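Local structure of acetyltransferase, GNAT family (Streptococcus pneumoniae, 2I79) at residues A15-A20 / N67-G72; A20-V25 / F91-K96; E28-S33 / Q129-A134; I60-F65 / G72-T77. The protein binds acetyl coenzyme A and, as a member of the GNAT family, probably transfers its acetyl group to the amino group of an acceptor substrate. All blocks are in the same frame, centred on the assembly; numbering follows the deposited sequence.

Contact 1: A15-A20 / N67-G72; sequences AAELVA and NGKIAG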
# COMPACT_ATOMS: atom_id res chain seq x y z
N ALA A 15 1.93 -14.47 -19.54
CA ALA A 15 0.70 -14.07 -18.83
C ALA A 15 -0.21 -15.23 -18.35
O ALA A 15 -0.66 -15.24 -17.21
CB ALA A 15 -0.10 -13.11 -19.73
N ALA A 16 -0.48 -16.17 -19.24
CA ALA A 16 -1.42 -17.26 -18.99
C ALA A 16 -0.87 -18.20 -17.94
O ALA A 16 -1.59 -18.61 -17.03
CB ALA A 16 -1.74 -18.03 -20.34
N GLU A 17 0.41 -18.55 -18.09
CA GLU A 17 1.07 -19.45 -17.12
C GLU A 17 1.20 -18.78 -15.77
O GLU A 17 1.05 -19.44 -14.75
CB GLU A 17 2.46 -19.87 -17.59
CG GLU A 17 2.52 -20.79 -18.80
CD GLU A 17 3.91 -20.78 -19.44
OE1 GLU A 17 4.83 -21.40 -18.86
OE2 GLU A 17 4.09 -20.12 -20.50
N LEU A 18 1.47 -17.49 -15.77
CA LEU A 18 1.60 -16.74 -14.52
C LEU A 18 0.26 -16.63 -13.81
O LEU A 18 0.21 -16.75 -12.61
CB LEU A 18 2.21 -15.36 -14.77
CG LEU A 18 2.43 -14.46 -13.53
CD1 LEU A 18 3.15 -15.21 -12.36
CD2 LEU A 18 3.16 -13.23 -13.96
N VAL A 19 -0.82 -16.42 -14.56
CA VAL A 19 -2.16 -16.43 -13.96
C VAL A 19 -2.43 -17.80 -13.34
O VAL A 19 -2.92 -17.92 -12.23
CB VAL A 19 -3.31 -16.03 -14.98
CG1 VAL A 19 -4.72 -16.38 -14.39
CG2 VAL A 19 -3.27 -14.56 -15.35
N ALA A 20 -2.08 -18.85 -14.09
CA ALA A 20 -2.30 -20.22 -13.65
C ALA A 20 -1.55 -20.52 -12.34
O ALA A 20 -2.11 -21.09 -11.36
CB ALA A 20 -1.87 -21.17 -14.75
N ASN A 67 11.83 -27.21 -14.40
CA ASN A 67 11.43 -28.16 -15.43
C ASN A 67 10.40 -27.59 -16.42
O ASN A 67 9.42 -28.25 -16.77
CB ASN A 67 10.96 -29.45 -14.74
CG ASN A 67 12.04 -30.03 -13.85
OD1 ASN A 67 11.81 -30.43 -12.70
ND2 ASN A 67 13.25 -30.01 -14.35
N GLY A 68 10.64 -26.35 -16.86
CA GLY A 68 9.77 -25.70 -17.84
C GLY A 68 8.45 -25.12 -17.31
O GLY A 68 7.68 -24.60 -18.09
N LYS A 69 8.18 -25.24 -16.01
CA LYS A 69 6.97 -24.66 -15.42
C LYS A 69 7.32 -23.65 -14.33
O LYS A 69 8.23 -23.90 -13.53
CB LYS A 69 6.08 -25.75 -14.79
CG LYS A 69 5.56 -26.80 -15.76
CD LYS A 69 4.76 -26.20 -17.00
CE LYS A 69 3.33 -25.72 -16.64
NZ LYS A 69 2.68 -25.07 -17.82
N ILE A 70 6.58 -22.54 -14.28
CA ILE A 70 6.73 -21.54 -13.22
C ILE A 70 6.57 -22.20 -11.86
O ILE A 70 5.53 -22.82 -11.57
CB ILE A 70 5.68 -20.37 -13.32
CG1 ILE A 70 5.77 -19.67 -14.67
CG2 ILE A 70 5.89 -19.35 -12.17
CD1 ILE A 70 4.75 -18.49 -14.84
N ALA A 71 7.63 -22.06 -11.04
CA ALA A 71 7.67 -22.60 -9.69
C ALA A 71 7.64 -21.51 -8.60
O ALA A 71 7.33 -21.81 -7.44
CB ALA A 71 8.92 -23.47 -9.53
N GLY A 72 7.96 -20.26 -8.97
CA GLY A 72 8.02 -19.15 -8.04
C GLY A 72 8.04 -17.79 -8.72
O GLY A 72 8.36 -17.68 -9.90

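Contact 2: A20-V25 / F91-K96; sequences AFLNRV and FIVIGK. With ACO (acetyl coenzyme *a), chain G.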
# COMPACT_ATOMS: atom_id res chain seq x y z
N ALA A 20 -2.08 -18.85 -14.09
CA ALA A 20 -2.30 -20.22 -13.65
C ALA A 20 -1.55 -20.52 -12.34
O ALA A 20 -2.11 -21.09 -11.36
CB ALA A 20 -1.87 -21.17 -14.75
N PHE A 21 -0.27 -20.13 -12.30
CA PHE A 21 0.56 -20.31 -11.12
C PHE A 21 0.02 -19.55 -9.92
O PHE A 21 0.00 -20.05 -8.78
CB PHE A 21 2.00 -19.88 -11.42
CG PHE A 21 2.88 -19.90 -10.22
CD1 PHE A 21 3.28 -21.12 -9.66
CD2 PHE A 21 3.26 -18.73 -9.60
CE1 PHE A 21 4.06 -21.14 -8.53
CE2 PHE A 21 4.03 -18.76 -8.45
CZ PHE A 21 4.43 -19.97 -7.94
N LEU A 22 -0.44 -18.31 -10.14
CA LEU A 22 -0.89 -17.51 -9.00
C LEU A 22 -2.19 -18.06 -8.45
O LEU A 22 -2.41 -18.05 -7.27
CB LEU A 22 -0.98 -16.04 -9.36
CG LEU A 22 0.38 -15.35 -9.52
CD1 LEU A 22 0.27 -14.09 -10.38
CD2 LEU A 22 1.00 -15.03 -8.13
N ASN A 23 -3.04 -18.58 -9.32
CA ASN A 23 -4.26 -19.27 -8.89
C ASN A 23 -3.94 -20.54 -8.11
O ASN A 23 -4.59 -20.84 -7.09
CB ASN A 23 -5.15 -19.60 -10.09
CG ASN A 23 -5.97 -18.42 -10.57
OD1 ASN A 23 -6.27 -18.26 -11.78
ND2 ASN A 23 -6.35 -17.58 -9.63
N ARG A 24 -2.91 -21.24 -8.54
CA ARG A 24 -2.47 -22.44 -7.81
C ARG A 24 -2.03 -22.10 -6.39
O ARG A 24 -2.55 -22.64 -5.45
CB ARG A 24 -1.36 -23.20 -8.54
CG ARG A 24 -0.76 -24.35 -7.72
CD ARG A 24 0.13 -25.28 -8.55
NE ARG A 24 1.51 -24.78 -8.79
CZ ARG A 24 2.65 -25.23 -8.24
NH1 ARG A 24 2.71 -26.24 -7.36
NH2 ARG A 24 3.78 -24.66 -8.60
N VAL A 25 -1.09 -21.16 -6.24
CA VAL A 25 -0.55 -20.85 -4.91
C VAL A 25 -1.56 -20.16 -4.00
O VAL A 25 -1.50 -20.27 -2.80
CB VAL A 25 0.78 -20.05 -5.01
CG1 VAL A 25 1.83 -20.86 -5.73
CG2 VAL A 25 0.57 -18.69 -5.70
N PHE A 91 6.92 -8.84 -2.93
CA PHE A 91 6.04 -10.01 -2.82
C PHE A 91 6.75 -11.23 -3.42
O PHE A 91 7.21 -11.15 -4.57
CB PHE A 91 4.74 -9.76 -3.59
CG PHE A 91 3.81 -10.93 -3.62
CD1 PHE A 91 3.07 -11.29 -2.49
CD2 PHE A 91 3.67 -11.69 -4.77
CE1 PHE A 91 2.20 -12.38 -2.52
CE2 PHE A 91 2.80 -12.79 -4.80
CZ PHE A 91 2.07 -13.13 -3.68
N ILE A 92 6.84 -12.34 -2.67
CA ILE A 92 7.37 -13.62 -3.17
C ILE A 92 6.44 -14.79 -2.83
O ILE A 92 5.93 -14.89 -1.72
CB ILE A 92 8.79 -13.95 -2.58
CG1 ILE A 92 9.75 -12.77 -2.78
CG2 ILE A 92 9.43 -15.24 -3.21
CD1 ILE A 92 11.17 -13.02 -2.22
N VAL A 93 6.24 -15.69 -3.78
CA VAL A 93 5.53 -16.92 -3.47
C VAL A 93 6.13 -18.05 -4.29
O VAL A 93 6.48 -17.85 -5.46
CB VAL A 93 4.01 -16.80 -3.68
CG1 VAL A 93 3.68 -16.35 -5.10
CG2 VAL A 93 3.33 -18.11 -3.35
N ILE A 94 6.28 -19.21 -3.63
CA ILE A 94 6.83 -20.44 -4.22
C ILE A 94 5.74 -21.51 -4.10
O ILE A 94 4.99 -21.52 -3.12
CB ILE A 94 8.13 -20.90 -3.51
CG1 ILE A 94 9.22 -19.81 -3.57
CG2 ILE A 94 8.69 -22.19 -4.13
CD1 ILE A 94 9.73 -19.49 -4.99
N GLY A 95 5.60 -22.35 -5.13
CA GLY A 95 4.71 -23.51 -5.05
C GLY A 95 5.13 -24.38 -3.88
O GLY A 95 6.32 -24.61 -3.66
N LYS A 96 4.14 -24.82 -3.11
CA LYS A 96 4.35 -25.53 -1.87
C LYS A 96 5.23 -26.75 -2.10
O LYS A 96 6.19 -26.98 -1.39
CB LYS A 96 3.00 -25.94 -1.26
CG LYS A 96 3.09 -26.48 0.17
CD LYS A 96 1.70 -26.57 0.84
CE LYS A 96 1.80 -27.31 2.17
NZ LYS A 96 0.60 -27.20 3.09
N1A ACO G . 10.25 -21.65 10.74
C2A ACO G . 11.47 -21.12 10.47
N3A ACO G . 12.14 -21.39 9.33
C4A ACO G . 11.61 -22.19 8.39
C5A ACO G . 10.29 -22.78 8.60
C6A ACO G . 9.62 -22.45 9.86
N6A ACO G . 8.39 -22.96 10.13
N7A ACO G . 10.02 -23.53 7.53
C8A ACO G . 11.10 -23.41 6.69
N9A ACO G . 12.04 -22.61 7.22
C1B ACO G . 13.37 -22.17 6.70
C2B ACO G . 14.25 -23.15 5.94
O2B ACO G . 15.07 -23.92 6.83
C3B ACO G . 15.09 -22.20 5.13
O3B ACO G . 16.07 -21.52 5.88
P3B ACO G . 17.64 -21.83 5.79
O7A ACO G . 17.58 -23.15 6.54
O8A ACO G . 18.36 -20.70 6.49
O9A ACO G . 17.99 -21.89 4.33
C4B ACO G . 14.10 -21.10 4.76
O4B ACO G . 13.15 -21.06 5.82
C5B ACO G . 13.45 -21.38 3.41
O5B ACO G . 14.35 -20.85 2.44
P1A ACO G . 14.13 -21.23 0.89
O1A ACO G . 13.96 -22.72 0.75
O2A ACO G . 15.19 -20.47 0.13
O3A ACO G . 12.64 -20.62 0.68
P2A ACO G . 11.33 -21.33 0.00
O4A ACO G . 10.63 -22.38 0.87
O5A ACO G . 11.76 -21.67 -1.40
O6A ACO G . 10.40 -19.98 0.00
CBP ACO G . 8.47 -18.91 1.05
CCP ACO G . 9.88 -19.46 1.21
CDP ACO G . 8.06 -18.27 2.38
CEP ACO G . 8.48 -17.90 -0.10
CAP ACO G . 7.51 -20.07 0.73
OAP ACO G . 7.39 -20.99 1.84
C9P ACO G . 6.14 -19.55 0.32
O9P ACO G . 5.94 -19.22 -0.84
N8P ACO G . 5.20 -19.51 1.24
C7P ACO G . 3.81 -19.09 1.01
C6P ACO G . 3.67 -17.64 0.55
C5P ACO G . 4.35 -16.70 1.50
O5P ACO G . 4.09 -16.76 2.69
N4P ACO G . 5.22 -15.84 0.98
C3P ACO G . 5.94 -14.86 1.77
C2P ACO G . 5.08 -13.70 2.26
S1P ACO G . 4.49 -12.78 0.86
C ACO G . 5.42 -11.48 0.56
O ACO G . 6.53 -11.78 0.20
CH3 ACO G . 4.84 -10.08 0.74

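Contact 3: E28-S33 / Q129-A134; sequences ETDFTS and QTRNQA. With ACO (acetyl coenzyme *a), chain G.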
# COMPACT_ATOMS: atom_id res chain seq x y z
N GLU A 28 -2.93 -22.79 -1.79
CA GLU A 28 -2.00 -23.59 -1.01
C GLU A 28 -1.85 -23.08 0.42
O GLU A 28 -1.67 -23.88 1.33
CB GLU A 28 -0.62 -23.62 -1.67
CG GLU A 28 -0.63 -24.38 -2.96
CD GLU A 28 0.72 -24.45 -3.65
OE1 GLU A 28 1.63 -23.67 -3.31
OE2 GLU A 28 0.85 -25.28 -4.57
N THR A 29 -1.92 -21.76 0.64
CA THR A 29 -1.81 -21.22 1.99
C THR A 29 -2.75 -20.06 2.14
O THR A 29 -3.29 -19.52 1.12
CB THR A 29 -0.38 -20.69 2.31
OG1 THR A 29 -0.17 -19.43 1.69
CG2 THR A 29 0.74 -21.66 1.87
N ASP A 30 -2.94 -19.63 3.38
CA ASP A 30 -3.57 -18.33 3.64
C ASP A 30 -2.58 -17.32 4.26
O ASP A 30 -2.97 -16.44 5.03
CB ASP A 30 -4.86 -18.52 4.47
CG ASP A 30 -4.63 -19.29 5.75
OD1 ASP A 30 -3.49 -19.73 6.02
OD2 ASP A 30 -5.63 -19.44 6.50
N PHE A 31 -1.30 -17.43 3.88
CA PHE A 31 -0.22 -16.58 4.38
C PHE A 31 -0.13 -15.21 3.69
O PHE A 31 0.55 -14.29 4.21
CB PHE A 31 1.14 -17.28 4.25
CG PHE A 31 1.38 -18.36 5.27
CD1 PHE A 31 1.03 -18.20 6.60
CD2 PHE A 31 2.02 -19.53 4.89
CE1 PHE A 31 1.30 -19.22 7.55
CE2 PHE A 31 2.28 -20.55 5.81
CZ PHE A 31 1.92 -20.39 7.14
N THR A 32 -0.80 -15.06 2.56
CA THR A 32 -0.82 -13.78 1.85
C THR A 32 -2.25 -13.35 1.56
O THR A 32 -3.19 -14.03 1.94
CB THR A 32 -0.01 -13.87 0.54
OG1 THR A 32 -0.77 -14.55 -0.47
CG2 THR A 32 1.34 -14.59 0.80
N SER A 33 -2.41 -12.22 0.91
CA SER A 33 -3.75 -11.68 0.66
C SER A 33 -4.50 -12.48 -0.42
O SER A 33 -5.73 -12.41 -0.52
CB SER A 33 -3.66 -10.20 0.30
OG SER A 33 -2.90 -10.09 -0.90
N GLN A 129 2.70 -11.97 7.96
CA GLN A 129 1.97 -12.43 9.15
C GLN A 129 2.98 -12.93 10.21
O GLN A 129 3.95 -13.62 9.88
CB GLN A 129 0.96 -13.52 8.79
CG GLN A 129 -0.17 -13.10 7.84
CD GLN A 129 -0.97 -14.31 7.33
OE1 GLN A 129 -0.70 -15.46 7.69
NE2 GLN A 129 -1.96 -14.04 6.46
N THR A 130 2.79 -12.56 11.46
CA THR A 130 3.83 -12.89 12.46
C THR A 130 4.00 -14.41 12.59
O THR A 130 5.11 -14.91 12.75
CB THR A 130 3.56 -12.23 13.81
OG1 THR A 130 2.30 -12.67 14.31
CG2 THR A 130 3.57 -10.72 13.67
N ARG A 131 2.91 -15.15 12.43
CA ARG A 131 2.95 -16.61 12.43
C ARG A 131 3.65 -17.25 11.23
O ARG A 131 3.93 -18.44 11.25
CB ARG A 131 1.51 -17.15 12.48
CG ARG A 131 0.76 -16.94 11.19
CD ARG A 131 -0.62 -17.54 11.21
NE ARG A 131 -1.21 -17.32 9.92
CZ ARG A 131 -2.04 -18.14 9.27
NH1 ARG A 131 -2.42 -19.31 9.78
NH2 ARG A 131 -2.50 -17.79 8.09
N ASN A 132 3.86 -16.49 10.15
CA ASN A 132 4.49 -17.05 8.94
C ASN A 132 6.04 -17.10 9.11
O ASN A 132 6.78 -16.39 8.46
CB ASN A 132 4.02 -16.28 7.69
CG ASN A 132 4.52 -16.88 6.38
OD1 ASN A 132 5.21 -17.91 6.37
ND2 ASN A 132 4.21 -16.23 5.27
N GLN A 133 6.51 -17.97 9.99
CA GLN A 133 7.90 -17.91 10.44
C GLN A 133 8.95 -18.29 9.38
O GLN A 133 10.10 -17.83 9.44
CB GLN A 133 8.10 -18.79 11.66
CG GLN A 133 9.01 -18.15 12.69
CD GLN A 133 8.21 -17.45 13.74
OE1 GLN A 133 8.08 -17.95 14.87
NE2 GLN A 133 7.62 -16.30 13.39
N ALA A 134 8.57 -19.14 8.44
CA ALA A 134 9.41 -19.47 7.30
C ALA A 134 9.75 -18.19 6.55
O ALA A 134 10.92 -17.94 6.23
CB ALA A 134 8.67 -20.46 6.37
N1A ACO G . 10.25 -21.65 10.74
C2A ACO G . 11.47 -21.12 10.47
N3A ACO G . 12.14 -21.39 9.33
C4A ACO G . 11.61 -22.19 8.39
C5A ACO G . 10.29 -22.78 8.60
C6A ACO G . 9.62 -22.45 9.86
N6A ACO G . 8.39 -22.96 10.13
N7A ACO G . 10.02 -23.53 7.53
C8A ACO G . 11.10 -23.41 6.69
N9A ACO G . 12.04 -22.61 7.22
C1B ACO G . 13.37 -22.17 6.70
C2B ACO G . 14.25 -23.15 5.94
O2B ACO G . 15.07 -23.92 6.83
C3B ACO G . 15.09 -22.20 5.13
O3B ACO G . 16.07 -21.52 5.88
P3B ACO G . 17.64 -21.83 5.79
O7A ACO G . 17.58 -23.15 6.54
O8A ACO G . 18.36 -20.70 6.49
O9A ACO G . 17.99 -21.89 4.33
C4B ACO G . 14.10 -21.10 4.76
O4B ACO G . 13.15 -21.06 5.82
C5B ACO G . 13.45 -21.38 3.41
O5B ACO G . 14.35 -20.85 2.44
P1A ACO G . 14.13 -21.23 0.89
O1A ACO G . 13.96 -22.72 0.75
O2A ACO G . 15.19 -20.47 0.13
O3A ACO G . 12.64 -20.62 0.68
P2A ACO G . 11.33 -21.33 0.00
O4A ACO G . 10.63 -22.38 0.87
O5A ACO G . 11.76 -21.67 -1.40
O6A ACO G . 10.40 -19.98 0.00
CBP ACO G . 8.47 -18.91 1.05
CCP ACO G . 9.88 -19.46 1.21
CDP ACO G . 8.06 -18.27 2.38
CEP ACO G . 8.48 -17.90 -0.10
CAP ACO G . 7.51 -20.07 0.73
OAP ACO G . 7.39 -20.99 1.84
C9P ACO G . 6.14 -19.55 0.32
O9P ACO G . 5.94 -19.22 -0.84
N8P ACO G . 5.20 -19.51 1.24
C7P ACO G . 3.81 -19.09 1.01
C6P ACO G . 3.67 -17.64 0.55
C5P ACO G . 4.35 -16.70 1.50
O5P ACO G . 4.09 -16.76 2.69
N4P ACO G . 5.22 -15.84 0.98
C3P ACO G . 5.94 -14.86 1.77
C2P ACO G . 5.08 -13.70 2.26
S1P ACO G . 4.49 -12.78 0.86
C ACO G . 5.42 -11.48 0.56
O ACO G . 6.53 -11.78 0.20
CH3 ACO G . 4.84 -10.08 0.74
O HOH W 1 2.70 -13.63 5.49

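Contact 4: I60-F65 / G72-T77; sequences ITLLAF and GIVNIT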
# COMPACT_ATOMS: atom_id res chain seq x y z
N ILE A 60 9.61 -4.57 -11.03
CA ILE A 60 10.00 -5.80 -11.72
C ILE A 60 9.23 -7.02 -11.25
O ILE A 60 8.87 -7.14 -10.08
CB ILE A 60 11.52 -6.07 -11.58
CG1 ILE A 60 11.98 -7.10 -12.62
CG2 ILE A 60 11.86 -6.54 -10.19
CD1 ILE A 60 13.45 -6.94 -13.04
N THR A 61 9.01 -7.96 -12.18
CA THR A 61 8.52 -9.28 -11.88
C THR A 61 9.50 -10.31 -12.45
O THR A 61 9.76 -10.32 -13.64
CB THR A 61 7.14 -9.55 -12.48
OG1 THR A 61 6.22 -8.62 -11.96
CG2 THR A 61 6.63 -10.99 -12.15
N LEU A 62 10.05 -11.14 -11.56
CA LEU A 62 10.97 -12.22 -11.90
C LEU A 62 10.31 -13.57 -11.69
O LEU A 62 9.64 -13.79 -10.67
CB LEU A 62 12.23 -12.17 -11.03
CG LEU A 62 13.23 -11.01 -11.21
CD1 LEU A 62 14.35 -11.12 -10.18
CD2 LEU A 62 13.82 -10.95 -12.61
N LEU A 63 10.52 -14.47 -12.63
CA LEU A 63 9.95 -15.80 -12.60
C LEU A 63 11.04 -16.88 -12.47
O LEU A 63 12.13 -16.75 -13.04
CB LEU A 63 9.17 -16.04 -13.90
CG LEU A 63 8.05 -15.06 -14.29
CD1 LEU A 63 7.41 -15.48 -15.60
CD2 LEU A 63 7.00 -14.95 -13.20
N ALA A 64 10.73 -17.95 -11.74
CA ALA A 64 11.56 -19.16 -11.72
C ALA A 64 10.78 -20.27 -12.39
O ALA A 64 9.68 -20.58 -11.97
CB ALA A 64 11.91 -19.54 -10.28
N PHE A 65 11.35 -20.85 -13.45
CA PHE A 65 10.83 -22.05 -14.08
C PHE A 65 11.65 -23.24 -13.59
O PHE A 65 12.88 -23.26 -13.68
CB PHE A 65 10.91 -21.96 -15.61
CG PHE A 65 10.12 -20.82 -16.20
CD1 PHE A 65 8.86 -21.04 -16.73
CD2 PHE A 65 10.64 -19.52 -16.22
CE1 PHE A 65 8.13 -19.99 -17.29
CE2 PHE A 65 9.93 -18.47 -16.75
CZ PHE A 65 8.67 -18.69 -17.28
N GLY A 72 7.96 -20.26 -8.97
CA GLY A 72 8.02 -19.15 -8.04
C GLY A 72 8.04 -17.79 -8.72
O GLY A 72 8.36 -17.68 -9.90
N ILE A 73 7.64 -16.76 -7.99
CA ILE A 73 7.72 -15.39 -8.48
C ILE A 73 8.17 -14.44 -7.38
O ILE A 73 7.89 -14.66 -6.21
CB ILE A 73 6.38 -14.88 -9.07
CG1 ILE A 73 5.30 -14.72 -7.99
CG2 ILE A 73 5.91 -15.80 -10.19
CD1 ILE A 73 5.07 -13.24 -7.59
N VAL A 74 8.93 -13.43 -7.77
CA VAL A 74 9.21 -12.30 -6.90
C VAL A 74 8.75 -11.04 -7.65
O VAL A 74 9.00 -10.86 -8.85
CB VAL A 74 10.69 -12.23 -6.37
CG1 VAL A 74 11.70 -12.29 -7.49
CG2 VAL A 74 10.92 -10.96 -5.50
N ASN A 75 8.03 -10.19 -6.93
CA ASN A 75 7.44 -9.00 -7.49
C ASN A 75 7.93 -7.79 -6.70
O ASN A 75 7.88 -7.77 -5.46
CB ASN A 75 5.95 -9.14 -7.35
CG ASN A 75 5.20 -8.54 -8.47
OD1 ASN A 75 4.56 -7.51 -8.31
ND2 ASN A 75 5.30 -9.16 -9.64
N ILE A 76 8.48 -6.81 -7.40
CA ILE A 76 8.65 -5.49 -6.80
C ILE A 76 7.70 -4.50 -7.46
O ILE A 76 7.66 -4.35 -8.68
CB ILE A 76 10.06 -4.95 -6.90
CG1 ILE A 76 11.04 -5.91 -6.22
CG2 ILE A 76 10.10 -3.57 -6.27
CD1 ILE A 76 12.48 -5.54 -6.44
N THR A 77 6.92 -3.86 -6.61
CA THR A 77 5.93 -2.87 -6.97
C THR A 77 6.33 -1.53 -6.34
O THR A 77 7.02 -1.51 -5.34
CB THR A 77 4.57 -3.34 -6.43
OG1 THR A 77 3.84 -3.91 -7.52
CG2 THR A 77 3.81 -2.24 -5.78

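Contact 1: A15-A20 / N67-G72
L18 and I70 mark where helix 15-26 passes the beginning of strand 69-77: their CA atoms, 7.1 Å apart, are the nearest such pair between the two segments. The axes of helix 15-20 and strand 69-72 come within 8.9 Å and cross at -47°, leaving the gap for side chains to fill. I70 does most of the filling. With CG1 anti to its carbonyl carbon and chi2 at -180°, the side chain stands straight out from the strand and sets its end methyl on the helix backbone at the E17-L18 peptide. I70 CD1 lies 3.6 Å from L18 N and 3.7 Å from E17 C. The first side-chain carbons frame the same methyl, E17 CB at 3.8 Å and L18 CB at 4.0 Å from I70 CD1. The branched end of L18 turns instead to L63, M46 and L50. At the more open margin, the extended E17 chain packs on F65 and brings OE1 to 4.4 Å from K69 NZ, too far for a salt bridge, though the opposite charges probably attract weakly. Further along the strand, A71 and G72 both face A64, a classic beta bulge. This is an alpha helix packed on one face of a beta sheet, here the first helix of the GNAT fold lying against the central strands, with I70 of strand 69-77 packed against the E17-L18 turn of the helix.

Contact 2: A20-V25 / F91-K96
F21 swings its ring toward the strand, CG anti to the backbone N (chi1 174°), and meets the main chain with its edge: CZ is 3.9 Å from V93 O, with G95 N also near the ring plane. Its flank slides past the V93 side chain. One residue on, L22 sends CD2 to 4.3 Å from V93 CG1 and to the edge of the F91 ring. R24 bends at chi3 to lay NH2 3.8 Å from G95 CA, beside the edge of F21; a glycine there leaves room for the guanidinium. V25 meets V93 tip to tip, CB to CG2 at 3.6 Å, and its CG1 touches G95. Along the edge of the strand, the backbone serves the cofactor. I92 O accepts from N4P of acetyl coenzyme A at 2.9 Å, and I94 N donates to O9P at 2.8 Å. The thioester carbonyl O takes a bond from I92 N, also 2.9 Å. The division is clear: the helix side is held by van der Waals contact, while the peptides of I92 and I94 grip the pantetheine arm as another strand would. The bond from I92 N would probably polarise the acetyl carbonyl, consistent with acetyl transfer in GNAT enzymes.

Contact 3: E28-S33 / Q129-A134
D30 and R131 form a salt bridge, R131 NH2 donating to D30 OD1 at 3.0 Å from above the carboxylate plane. Next to it, Q129 NE2 gives a hydrogen bond to the backbone O of D30 at 3.0 Å (159°), in the carbonyl plane and on a lone pair. The other end of that amide is gripped side-on: R131 NE, 2.9 Å from Q129 OE1, and R131 NH2 both donate to this oxygen from the same face. Together these bonds fix the rotation of the Q129 amide and tie D30, Q129 and R131 into one network. N132 works toward the cofactor. With CG anti to the backbone N (chi1 -174°), its amide lies over the F31 ring and points ND2 at O5P of acetyl coenzyme A, a hydrogen bond of 2.6 Å. ND2 also donates to a water that is held by Q129 N and in turn donates to F31 O at 2.6 Å. Packing centres on the F31 ring. The N132 amide stacks on one face, its plane only 11° from the ring, with CG 3.6 Å above and offset toward the rim, while N132 CB adds a CH-pi contact. Q129 OE1 sits at the ring edge, and F31 CE1 lies over the centre of the R131 guanidinium. T32 CG2 touches S1P of the thioester at 3.6 Å. N132 occupies the N-cap position of helix 133-141; I162 of strand 160-170 and I156 of strand 145-156 back R131, and R83 of the second subunit bonds T32 O, joining the loop 28-33 to the dimer partner.

Contact 4: I60-F65 / G72-T77
L62 and V74 form the middle of an antiparallel pairing, L62 N donating to V74 O at 2.9 Å and V74 N to L62 O at 3.0 Å. The same two-way exchange joins I60 and I76, where I76 N reaches I60 O at 2.7 Å. At the other end A64 N bonds G72 O at 3.0 Å, while the return bond from G72 N to A64 O is weak at 3.5 Å. T61 with N75 and L63 with I73 are the non-hydrogen-bonded pairs between them. On the face of L62 and V74 the two side chains lie side by side, CB of L62 3.6 Å from CG1 of V74, and I60 meets I76 beyond them. On the reverse face L63 CD2 presses on I73 CG2 at 3.3 Å, tighter than usual for methyl groups. Outside this shell, helix 103-117 covers the first face, with W114 on I60 and A111 on V74. Q53 NE2 of helix 43-55 donates to both T61 OG1 and I76 O, bonding to both strands. Strands 5-9 and 87-94 flank the pair. Such an antiparallel beta hairpin, built from strands 60-66 and 69-77 with helices on both faces, belongs to the core of the GNAT sheet.

Contacts 1, 2 and 4 touch one another on neighbouring strands of one sheet, their centres 9 to 11 Å apart. Helix 15-26 serves contacts 1 and 2, which share A20; contacts 1 and 4 share G72. Strands 60-66, 69-77 and 87-94 are consecutive, so the hairpin of contact 4 is followed, after residues 78-86, by the cofactor strand of contact 2. Along the chain the segments of contacts 1, 2 and 3 alternate, while contact 4 lies wholly between the two segments of contact 2 and of contact 3. Contact 3 stands about 13 Å from contact 2 and 21 Å from contact 1, centre to centre. Contacts 2 and 3 both touch acetyl coenzyme A, with E28 bonding K96 N between them, and line different parts of one cofactor pocket.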